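Local coordinates for protein N2152 (Neocallimastix frontalis, PDB 5U22) that probably hydrolyses a range of rare arabinosyl substrates as a family 39 glycoside hydrolase of a rumen anaerobic fungus, at residues 69-74 with 104-109. Numbering follows the deposited sequence.
Sequences APARAG and ADILPG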
loop_
_atom_site.group_PDB
_atom_site.type_symbol
_atom_site.label_atom_id
_atom_site.label_comp_id
_atom_site.label_asym_id
_atom_site.label_seq_id
_atom_site.Cartn_x
_atom_site.Cartn_y
_atom_site.Cartn_z
ATOM N N ALA A 69 1.667 -1.520 12.308
ATOM C CA ALA A 69 2.590 -1.591 13.431
ATOM C C ALA A 69 2.108 -2.660 14.394
ATOM O O ALA A 69 0.908 -2.958 14.437
ATOM C CB ALA A 69 2.707 -0.233 14.150
ATOM N N PRO A 70 3.013 -3.248 15.177
ATOM C CA PRO A 70 2.613 -4.267 16.153
ATOM C C PRO A 70 1.857 -3.664 17.324
ATOM O O PRO A 70 2.164 -2.566 17.788
ATOM C CB PRO A 70 3.955 -4.841 16.623
ATOM C CG PRO A 70 4.930 -3.667 16.444
ATOM C CD PRO A 70 4.478 -3.052 15.141
ATOM N N ALA A 71 0.882 -4.425 17.841
ATOM C CA ALA A 71 0.127 -3.947 18.997
ATOM C C ALA A 71 1.025 -3.760 20.219
ATOM O O ALA A 71 0.775 -2.870 21.041
ATOM C CB ALA A 71 -1.025 -4.910 19.318
ATOM N N ARG A 72 2.065 -4.591 20.360
ATOM C CA ARG A 72 3.048 -4.465 21.426
ATOM C C ARG A 72 4.441 -4.675 20.851
ATOM O O ARG A 72 4.615 -5.367 19.849
ATOM C CB ARG A 72 2.814 -5.483 22.546
ATOM C CG ARG A 72 1.478 -5.367 23.233
ATOM C CD ARG A 72 1.360 -4.076 24.033
ATOM N NE ARG A 72 0.354 -4.201 25.081
ATOM C CZ ARG A 72 -0.150 -3.193 25.796
ATOM N NH1 ARG A 72 0.219 -1.937 25.584
ATOM N NH2 ARG A 72 -1.036 -3.457 26.745
ATOM N N ALA A 73 5.433 -4.067 21.492
ATOM C CA ALA A 73 6.824 -4.276 21.119
ATOM C C ALA A 73 7.665 -4.394 22.383
ATOM O O ALA A 73 7.278 -3.924 23.457
ATOM C CB ALA A 73 7.353 -3.134 20.235
ATOM N N GLY A 74 8.839 -4.995 22.241
ATOM C CA GLY A 74 9.731 -5.095 23.381
ATOM C C GLY A 74 9.816 -6.488 23.965
ATOM O O GLY A 74 9.650 -7.482 23.254
ATOM N N ALA A 104 -1.255 -9.824 16.277
ATOM C CA ALA A 104 -0.457 -11.050 16.329
ATOM C C ALA A 104 0.908 -10.805 16.949
ATOM O O ALA A 104 1.452 -11.682 17.629
ATOM C CB ALA A 104 -0.287 -11.639 14.924
ATOM N N ASP A 105 1.477 -9.619 16.748
ATOM C CA ASP A 105 2.850 -9.410 17.193
ATOM C C ASP A 105 2.958 -9.173 18.697
ATOM O O ASP A 105 4.063 -8.940 19.201
ATOM C CB ASP A 105 3.489 -8.273 16.399
ATOM C CG ASP A 105 3.998 -8.745 15.051
ATOM O OD1 ASP A 105 3.541 -9.819 14.603
ATOM O OD2 ASP A 105 4.881 -8.085 14.458
ATOM N N ILE A 106 1.843 -9.240 19.426
ATOM C CA ILE A 106 1.912 -9.468 20.868
ATOM C C ILE A 106 2.786 -10.676 21.170
ATOM O O ILE A 106 3.478 -10.719 22.200
ATOM C CB ILE A 106 0.492 -9.656 21.447
ATOM C CG1 ILE A 106 -0.262 -8.327 21.493
ATOM C CG2 ILE A 106 0.542 -10.313 22.847
ATOM C CD1 ILE A 106 -1.689 -8.480 21.937
ATOM N N LEU A 107 2.783 -11.654 20.293
ATOM C CA LEU A 107 3.387 -12.969 20.507
ATOM C C LEU A 107 4.770 -13.066 19.877
ATOM O O LEU A 107 4.993 -12.534 18.783
ATOM C CB LEU A 107 2.503 -14.066 19.915
ATOM C CG LEU A 107 1.082 -14.107 20.472
ATOM C CD1 LEU A 107 0.300 -15.212 19.762
ATOM C CD2 LEU A 107 1.095 -14.312 21.990
ATOM N N PRO A 108 5.682 -13.779 20.538
ATOM C CA PRO A 108 7.025 -13.979 19.994
ATOM C C PRO A 108 7.093 -15.206 19.095
ATOM O O PRO A 108 6.242 -16.093 19.140
ATOM C CB PRO A 108 7.855 -14.207 21.264
ATOM C CG PRO A 108 6.910 -15.050 22.107
ATOM C CD PRO A 108 5.510 -14.485 21.824
ATOM N N GLY A 109 8.141 -15.243 18.277
ATOM C CA GLY A 109 8.438 -16.406 17.452
ATOM C C GLY A 109 7.778 -16.343 16.088
ATOM O O GLY A 109 6.754 -15.695 15.885
#
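Pro-70 and Asp-105 bring the two backbones to 5.3 Å between their CA atoms, and Arg-72 and Ile-106 to 5.2 Å, CA to CA. Residues 69-74 run off the end of a strand into a loop, 104-109 out of a 3-10 turn closed by Leu-107 N to Ala-104 O (3.0 Å); no hydrogen bond links the two segments. Pro-70 CB packs on Asp-105 CB at 3.5 Å, so the aspartate meets the proline ring through its methylene. Ile-106 CG1 lies 4.1 Å from Ala-71 CB and 3.8 Å from Arg-72 CG. The arginine and isoleucine side chains extend alongside each other; with CG set anti to the carbonyl carbon (chi1 -60°) and a bend at chi2, the arginine offers its aliphatic stem and carries the guanidinium on to a salt bridge with Asp-130. The Asp-105 carboxylate is gripped at both oxygens, OD2 by Tyr-45 OH and OD1 by Tyr-112 OH, and the side chain lies about 7 Å from a bound bis-tris molecule, consistent with a place beside the active-site pocket. The contact joins the loops after neighbouring parallel strands 66-70 and 98-102 of the TIM barrel, with helix 117-134 packing against Ala-71, Arg-72 and Ile-106.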